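Local coordinates for tailspike protein (Acinetobacter phage vB_ApiP_P1, PDB 6E1R), which probably binds and hydrolyses the capsular polysaccharide of its Acinetobacter host as a trimeric phage tailspike, at residues Leu24-Met37 / Asp49-Asn61. Residues are numbered along the deposited sequence; the frame is centred on the assembly and turned at random.
Sequences LEGLSGSDGQVVLM and DHFKYDSTQALIN
The carboxylate of Asp31 takes two bonds from Ser55: OD1 receives the backbone N of Ser55 at 2.7 Å, nearly along its own C-O axis, and OD2 meets Ser55 OG at 2.8 Å on its syn lone pair. This grip lies just past the end of an antiparallel beta hairpin, strands 34-37 and 49-53, in the small domain at the N-terminal end of this fragment, ahead of the parallel beta-helix. Val35 and Phe51 form a hydrogen-bonded pair, Val35 N to Phe51 O at 2.9 Å, and the ladder continues with Tyr53 N bonded to Gln33 O. A type II turn from Ser30 to Gln33, with Gly32 at positive phi, leads the chain into strand 34-37.

One side of the hairpin carries the buried Val35, Met37 and Phe51. Leu24, from helix 21-25, sets CD2 over the centre of the Phe51 ring, a CH-pi contact 3.6 Å from the centroid. Met37, a selenomethionine bent at chi3 (73°), brings its CE obliquely to Phe51 CE1, and Trp70 of strand 70-72 also touches the Phe51 side chain. The other side, with Val34, Leu36, His50 and Lys52, faces the trimer partners: His50 packs on Leu36 of the second subunit, while Lys52 NZ bonds to Thr38 OG1 of that same subunit. Within the chain, Leu36 CD1 lies at the edge of the His50 imidazole, in its plane. Tyr53, edge-to-face with Trp70, has Gly29 O over one face, offset toward the rim and 3.3 Å from Tyr53 CE1.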
ATOM      1  N   LEU A  24      -5.736 -46.457  32.703  1.00 64.51           N
ATOM      2  CA  LEU A  24      -6.932 -46.610  31.886  1.00 67.09           C
ATOM      3  C   LEU A  24      -6.869 -47.868  31.031  1.00 71.27           C
ATOM      4  O   LEU A  24      -7.868 -48.585  30.902  1.00 73.37           O
ATOM      5  CB  LEU A  24      -7.129 -45.382  30.998  1.00 64.43           C
ATOM      6  CG  LEU A  24      -8.398 -45.392  30.144  1.00 63.81           C
ATOM      7  CD1 LEU A  24      -9.625 -45.209  31.020  1.00 54.66           C
ATOM      8  CD2 LEU A  24      -8.339 -44.324  29.061  1.00 51.75           C
ATOM      9  N   GLU A  25      -5.706 -48.152  30.441  1.00 77.30           N
ATOM     10  CA  GLU A  25      -5.589 -49.303  29.552  1.00 80.59           C
ATOM     11  C   GLU A  25      -5.724 -50.615  30.317  1.00 84.11           C
ATOM     12  O   GLU A  25      -6.324 -51.573  29.815  1.00 82.09           O
ATOM     13  CB  GLU A  25      -4.260 -49.235  28.796  1.00 81.45           C
ATOM     14  CG  GLU A  25      -3.039 -48.983  29.668  1.00 83.08           C
ATOM     15  CD  GLU A  25      -1.781 -48.739  28.852  1.00 82.69           C
ATOM     16  OE1 GLU A  25      -1.856 -48.783  27.606  1.00 80.87           O
ATOM     17  OE2 GLU A  25      -0.715 -48.507  29.461  1.00 83.28           O
ATOM     18  N   GLY A  26      -5.169 -50.683  31.530  1.00 99.05           N
ATOM     19  CA  GLY A  26      -5.337 -51.866  32.356  1.00101.62           C
ATOM     20  C   GLY A  26      -6.700 -52.005  33.000  1.00101.72           C
ATOM     21  O   GLY A  26      -7.027 -53.088  33.497  1.00107.45           O
ATOM     22  N   LEU A  27      -7.497 -50.940  33.011  1.00 93.94           N
ATOM     23  CA  LEU A  27      -8.811 -50.974  33.640  1.00 90.91           C
ATOM     24  C   LEU A  27      -9.840 -51.573  32.685  1.00 83.65           C
ATOM     25  O   LEU A  27      -9.910 -51.193  31.512  1.00 83.51           O
ATOM     26  CB  LEU A  27      -9.216 -49.566  34.082  1.00 85.56           C
ATOM     27  CG  LEU A  27     -10.514 -49.372  34.871  1.00 84.69           C
ATOM     28  CD1 LEU A  27     -10.340 -48.275  35.905  1.00 84.18           C
ATOM     29  CD2 LEU A  27     -11.652 -49.014  33.945  1.00 84.57           C
ATOM     30  N   SER A  28     -10.642 -52.506  33.195  1.00 86.40           N
ATOM     31  CA  SER A  28     -11.656 -53.199  32.414  1.00 82.28           C
ATOM     32  C   SER A  28     -13.033 -52.588  32.652  1.00 79.41           C
ATOM     33  O   SER A  28     -13.309 -52.029  33.716  1.00 81.98           O
ATOM     34  CB  SER A  28     -11.683 -54.687  32.768  1.00 83.68           C
ATOM     35  OG  SER A  28     -12.558 -55.401  31.913  1.00 87.76           O
ATOM     36  N   GLY A  29     -13.899 -52.704  31.647  1.00 73.66           N
ATOM     37  CA  GLY A  29     -15.223 -52.123  31.738  1.00 76.34           C
ATOM     38  C   GLY A  29     -16.209 -52.798  30.810  1.00 75.85           C
ATOM     39  O   GLY A  29     -15.884 -53.757  30.105  1.00 68.44           O
ATOM     40  N   SER A  30     -17.435 -52.279  30.825  1.00 69.54           N
ATOM     41  CA  SER A  30     -18.528 -52.762  29.994  1.00 70.88           C
ATOM     42  C   SER A  30     -19.051 -51.625  29.122  1.00 76.00           C
ATOM     43  O   SER A  30     -18.672 -50.463  29.285  1.00 72.61           O
ATOM     44  CB  SER A  30     -19.662 -53.338  30.854  1.00 79.34           C
ATOM     45  OG  SER A  30     -19.181 -54.346  31.725  1.00 84.80           O
ATOM     46  N   ASP A  31     -19.947 -51.972  28.198  1.00 79.90           N
ATOM     47  CA  ASP A  31     -20.453 -50.997  27.239  1.00 76.65           C
ATOM     48  C   ASP A  31     -21.189 -49.864  27.941  1.00 78.54           C
ATOM     49  O   ASP A  31     -21.929 -50.081  28.904  1.00 82.53           O
ATOM     50  CB  ASP A  31     -21.385 -51.671  26.230  1.00 82.59           C
ATOM     51  CG  ASP A  31     -20.634 -52.420  25.150  1.00 87.28           C
ATOM     52  OD1 ASP A  31     -19.530 -51.971  24.776  1.00 86.89           O
ATOM     53  OD2 ASP A  31     -21.149 -53.451  24.670  1.00 91.27           O
ATOM     54  N   GLY A  32     -20.975 -48.644  27.450  1.00 74.10           N
ATOM     55  CA  GLY A  32     -21.646 -47.475  27.970  1.00 74.24           C
ATOM     56  C   GLY A  32     -21.035 -46.876  29.216  1.00 70.61           C
ATOM     57  O   GLY A  32     -21.384 -45.742  29.569  1.00 67.37           O
ATOM     58  N   GLN A  33     -20.138 -47.588  29.893  1.00 68.80           N
ATOM     59  CA  GLN A  33     -19.557 -47.071  31.124  1.00 70.96           C
ATOM     60  C   GLN A  33     -18.641 -45.894  30.822  1.00 64.05           C
ATOM     61  O   GLN A  33     -17.871 -45.912  29.858  1.00 66.38           O
ATOM     62  CB  GLN A  33     -18.786 -48.168  31.854  1.00 73.52           C
ATOM     63  CG  GLN A  33     -19.657 -49.298  32.373  1.00 71.83           C
ATOM     64  CD  GLN A  33     -18.889 -50.272  33.244  1.00 73.14           C
ATOM     65  OE1 GLN A  33     -17.707 -50.529  33.015  1.00 71.06           O
ATOM     66  NE2 GLN A  33     -19.558 -50.820  34.251  1.00 82.93           N
ATOM     67  N   VAL A  34     -18.725 -44.865  31.660  1.00 64.43           N
ATOM     68  CA  VAL A  34     -17.958 -43.641  31.485  1.00 61.93           C
ATOM     69  C   VAL A  34     -17.030 -43.481  32.682  1.00 62.20           C
ATOM     70  O   VAL A  34     -17.425 -43.737  33.825  1.00 64.88           O
ATOM     71  CB  VAL A  34     -18.885 -42.418  31.313  1.00 62.28           C
ATOM     72  CG1 VAL A  34     -18.376 -41.213  32.087  1.00 61.76           C
ATOM     73  CG2 VAL A  34     -19.042 -42.087  29.838  1.00 67.09           C
ATOM     74  N   VAL A  35     -15.793 -43.066  32.412  1.00 60.04           N
ATOM     75  CA  VAL A  35     -14.782 -42.864  33.439  1.00 60.09           C
ATOM     76  C   VAL A  35     -14.179 -41.476  33.256  1.00 66.26           C
ATOM     77  O   VAL A  35     -14.224 -40.890  32.172  1.00 74.24           O
ATOM     78  CB  VAL A  35     -13.688 -43.957  33.380  1.00 59.66           C
ATOM     79  CG1 VAL A  35     -12.807 -43.769  32.152  1.00 58.53           C
ATOM     80  CG2 VAL A  35     -12.856 -43.988  34.655  1.00 61.10           C
ATOM     81  N   LEU A  36     -13.622 -40.947  34.341  1.00 65.31           N
ATOM     82  CA  LEU A  36     -12.974 -39.642  34.350  1.00 63.78           C
ATOM     83  C   LEU A  36     -11.471 -39.831  34.501  1.00 66.76           C
ATOM     84  O   LEU A  36     -11.010 -40.406  35.493  1.00 67.88           O
ATOM     85  CB  LEU A  36     -13.518 -38.762  35.477  1.00 62.02           C
ATOM     86  CG  LEU A  36     -12.724 -37.494  35.814  1.00 60.01           C
ATOM     87  CD1 LEU A  36     -12.603 -36.566  34.617  1.00 57.01           C
ATOM     88  CD2 LEU A  36     -13.357 -36.762  36.988  1.00 62.14           C
HETATM   89  N   MSE A  37     -10.714 -39.354  33.519  1.00 63.43           N
HETATM   90  CA  MSE A  37      -9.262 -39.392  33.605  1.00 67.97           C
HETATM   91  C   MSE A  37      -8.720 -37.996  33.880  1.00 72.71           C
HETATM   92  O   MSE A  37      -9.010 -37.053  33.146  1.00 74.99           O
HETATM   93  CB  MSE A  37      -8.647 -39.959  32.325  1.00 62.46           C
HETATM   94  CG  MSE A  37      -7.158 -40.247  32.445  1.00 66.20           C
HETATM   95 SE   MSE A  37      -6.399 -41.115  30.875  1.00 74.29          SE
HETATM   96  CE  MSE A  37      -6.398 -39.591  29.658  1.00 69.79           C
ATOM     97  N   ASP A  49      -9.529 -36.403  30.220  1.00 70.57           N
ATOM     98  CA  ASP A  49     -10.769 -36.394  29.456  1.00 68.99           C
ATOM     99  C   ASP A  49     -11.652 -37.525  29.964  1.00 71.01           C
ATOM    100  O   ASP A  49     -11.204 -38.401  30.708  1.00 72.28           O
ATOM    101  CB  ASP A  49     -10.497 -36.542  27.957  1.00 63.26           C
ATOM    102  CG  ASP A  49     -11.623 -36.008  27.103  1.00 61.40           C
ATOM    103  OD1 ASP A  49     -12.690 -35.669  27.655  1.00 61.40           O
ATOM    104  OD2 ASP A  49     -11.434 -35.916  25.875  1.00 61.67           O
ATOM    105  N   HIS A  50     -12.915 -37.489  29.554  1.00 69.64           N
ATOM    106  CA  HIS A  50     -13.845 -38.570  29.835  1.00 67.03           C
ATOM    107  C   HIS A  50     -13.725 -39.645  28.764  1.00 66.11           C
ATOM    108  O   HIS A  50     -13.418 -39.361  27.603  1.00 70.48           O
ATOM    109  CB  HIS A  50     -15.285 -38.054  29.895  1.00 68.21           C
ATOM    110  CG  HIS A  50     -15.561 -37.171  31.071  1.00 74.45           C
ATOM    111  ND1 HIS A  50     -16.759 -36.511  31.242  1.00 78.43           N
ATOM    112  CD2 HIS A  50     -14.792 -36.837  32.132  1.00 77.13           C
ATOM    113  CE1 HIS A  50     -16.715 -35.811  32.362  1.00 80.26           C
ATOM    114  NE2 HIS A  50     -15.533 -35.991  32.921  1.00 78.97           N
ATOM    115  N   PHE A  51     -13.959 -40.890  29.166  1.00 63.50           N
ATOM    116  CA  PHE A  51     -13.857 -42.022  28.259  1.00 59.88           C
ATOM    117  C   PHE A  51     -15.078 -42.914  28.410  1.00 59.96           C
ATOM    118  O   PHE A  51     -15.513 -43.205  29.528  1.00 63.58           O
ATOM    119  CB  PHE A  51     -12.581 -42.837  28.511  1.00 55.86           C
ATOM    120  CG  PHE A  51     -11.328 -42.161  28.036  1.00 52.56           C
ATOM    121  CD1 PHE A  51     -10.703 -41.202  28.817  1.00 53.09           C
ATOM    122  CD2 PHE A  51     -10.776 -42.476  26.804  1.00 53.56           C
ATOM    123  CE1 PHE A  51      -9.550 -40.575  28.382  1.00 55.08           C
ATOM    124  CE2 PHE A  51      -9.621 -41.851  26.362  1.00 54.52           C
ATOM    125  CZ  PHE A  51      -9.008 -40.899  27.153  1.00 48.74           C
ATOM    126  N   LYS A  52     -15.622 -43.346  27.278  1.00 59.19           N
ATOM    127  CA  LYS A  52     -16.731 -44.284  27.235  1.00 59.91           C
ATOM    128  C   LYS A  52     -16.229 -45.601  26.665  1.00 59.98           C
ATOM    129  O   LYS A  52     -15.440 -45.614  25.717  1.00 58.89           O
ATOM    130  CB  LYS A  52     -17.883 -43.744  26.383  1.00 56.87           C
ATOM    131  CG  LYS A  52     -19.114 -44.635  26.355  1.00 62.55           C
ATOM    132  CD  LYS A  52     -20.228 -44.014  25.528  1.00 65.22           C
ATOM    133  CE  LYS A  52     -20.792 -42.772  26.200  1.00 74.70           C
ATOM    134  NZ  LYS A  52     -21.865 -42.139  25.382  1.00 83.42           N
ATOM    135  N   TYR A  53     -16.670 -46.707  27.253  1.00 59.30           N
ATOM    136  CA  TYR A  53     -16.179 -48.013  26.844  1.00 58.53           C
ATOM    137  C   TYR A  53     -16.949 -48.526  25.635  1.00 62.09           C
ATOM    138  O   TYR A  53     -18.161 -48.322  25.515  1.00 65.39           O
ATOM    139  CB  TYR A  53     -16.285 -49.014  27.992  1.00 64.20           C
ATOM    140  CG  TYR A  53     -15.562 -50.315  27.731  1.00 62.92           C
ATOM    141  CD1 TYR A  53     -16.250 -51.439  27.295  1.00 62.84           C
ATOM    142  CD2 TYR A  53     -14.188 -50.415  27.904  1.00 60.29           C
ATOM    143  CE1 TYR A  53     -15.594 -52.629  27.050  1.00 63.36           C
ATOM    144  CE2 TYR A  53     -13.523 -51.602  27.663  1.00 61.79           C
ATOM    145  CZ  TYR A  53     -14.230 -52.705  27.236  1.00 62.07           C
ATOM    146  OH  TYR A  53     -13.573 -53.888  26.994  1.00 62.85           O
ATOM    147  N   ASP A  54     -16.233 -49.200  24.738  1.00 62.11           N
ATOM    148  CA  ASP A  54     -16.810 -49.794  23.537  1.00 64.65           C
ATOM    149  C   ASP A  54     -16.244 -51.201  23.411  1.00 69.07           C
ATOM    150  O   ASP A  54     -15.051 -51.372  23.139  1.00 69.40           O
ATOM    151  CB  ASP A  54     -16.488 -48.958  22.297  1.00 67.21           C
ATOM    152  CG  ASP A  54     -17.341 -49.331  21.097  1.00 76.57           C
ATOM    153  OD1 ASP A  54     -17.658 -50.528  20.930  1.00 79.85           O
ATOM    154  OD2 ASP A  54     -17.688 -48.423  20.312  1.00 79.39           O
ATOM    155  N   SER A  55     -17.101 -52.207  23.601  1.00 68.21           N
ATOM    156  CA  SER A  55     -16.645 -53.591  23.543  1.00 68.09           C
ATOM    157  C   SER A  55     -16.209 -53.999  22.143  1.00 67.20           C
ATOM    158  O   SER A  55     -15.425 -54.942  22.004  1.00 64.42           O
ATOM    159  CB  SER A  55     -17.745 -54.532  24.039  1.00 70.17           C
ATOM    160  OG  SER A  55     -18.923 -54.398  23.263  1.00 68.65           O
ATOM    161  N   THR A  56     -16.700 -53.314  21.106  1.00 63.79           N
ATOM    162  CA  THR A  56     -16.292 -53.646  19.747  1.00 67.70           C
ATOM    163  C   THR A  56     -14.824 -53.315  19.506  1.00 65.12           C
ATOM    164  O   THR A  56     -14.170 -53.964  18.682  1.00 67.30           O
ATOM    165  CB  THR A  56     -17.170 -52.911  18.734  1.00 66.81           C
ATOM    166  OG1 THR A  56     -17.021 -51.496  18.906  1.00 64.95           O
ATOM    167  CG2 THR A  56     -18.633 -53.286  18.926  1.00 67.09           C
ATOM    168  N   GLN A  57     -14.294 -52.317  20.208  1.00 60.52           N
ATOM    169  CA  GLN A  57     -12.911 -51.880  20.064  1.00 62.63           C
ATOM    170  C   GLN A  57     -12.120 -52.117  21.345  1.00 62.63           C
ATOM    171  O   GLN A  57     -11.230 -51.343  21.696  1.00 63.22           O
ATOM    172  CB  GLN A  57     -12.847 -50.407  19.667  1.00 64.04           C
ATOM    173  CG  GLN A  57     -13.663 -50.062  18.439  1.00 66.56           C
ATOM    174  CD  GLN A  57     -13.619 -48.585  18.120  1.00 66.13           C
ATOM    175  OE1 GLN A  57     -12.544 -47.996  18.001  1.00 69.11           O
ATOM    176  NE2 GLN A  57     -14.790 -47.973  17.990  1.00 66.62           N
ATOM    177  N   ALA A  58     -12.433 -53.205  22.054  1.00 63.18           N
ATOM    178  CA  ALA A  58     -11.770 -53.474  23.327  1.00 65.02           C
ATOM    179  C   ALA A  58     -10.280 -53.729  23.148  1.00 63.24           C
ATOM    180  O   ALA A  58      -9.486 -53.411  24.041  1.00 58.31           O
ATOM    181  CB  ALA A  58     -12.428 -54.666  24.022  1.00 61.50           C
ATOM    182  N   LEU A  59      -9.881 -54.290  22.011  1.00 64.30           N
ATOM    183  CA  LEU A  59      -8.483 -54.580  21.738  1.00 66.39           C
ATOM    184  C   LEU A  59      -7.773 -53.451  20.997  1.00 74.62           C
ATOM    185  O   LEU A  59      -6.578 -53.572  20.709  1.00 77.62           O
ATOM    186  CB  LEU A  59      -8.373 -55.882  20.941  1.00 67.54           C
ATOM    187  CG  LEU A  59      -8.807 -57.141  21.695  1.00 70.07           C
ATOM    188  CD1 LEU A  59      -8.614 -58.390  20.843  1.00 71.51           C
ATOM    189  CD2 LEU A  59      -8.070 -57.266  23.020  1.00 68.08           C
ATOM    190  N   ILE A  60      -8.475 -52.362  20.690  1.00 75.07           N
ATOM    191  CA  ILE A  60      -7.897 -51.224  19.981  1.00 72.35           C
ATOM    192  C   ILE A  60      -7.308 -50.253  20.994  1.00 69.63           C
ATOM    193  O   ILE A  60      -7.968 -49.887  21.973  1.00 66.40           O
ATOM    194  CB  ILE A  60      -8.955 -50.531  19.105  1.00 70.01           C
ATOM    195  CG1 ILE A  60      -9.398 -51.469  17.984  1.00 70.91           C
ATOM    196  CG2 ILE A  60      -8.415 -49.227  18.536  1.00 63.99           C
ATOM    197  CD1 ILE A  60      -8.264 -51.912  17.102  1.00 72.83           C
ATOM    198  N   ASN A  61      -6.068 -49.820  20.752  1.00 65.97           N
ATOM    199  CA  ASN A  61      -5.384 -48.902  21.665  1.00 63.78           C
ATOM    200  C   ASN A  61      -4.364 -48.112  20.841  1.00 67.49           C
ATOM    201  O   ASN A  61      -3.204 -48.512  20.716  1.00 69.88           O
ATOM    202  CB  ASN A  61      -4.730 -49.655  22.814  1.00 65.81           C
ATOM    203  CG  ASN A  61      -3.930 -48.747  23.733  1.00 69.60           C
ATOM    204  OD1 ASN A  61      -4.106 -47.529  23.734  1.00 69.85           O
ATOM    205  ND2 ASN A  61      -3.058 -49.345  24.537  1.00 72.01           N
TER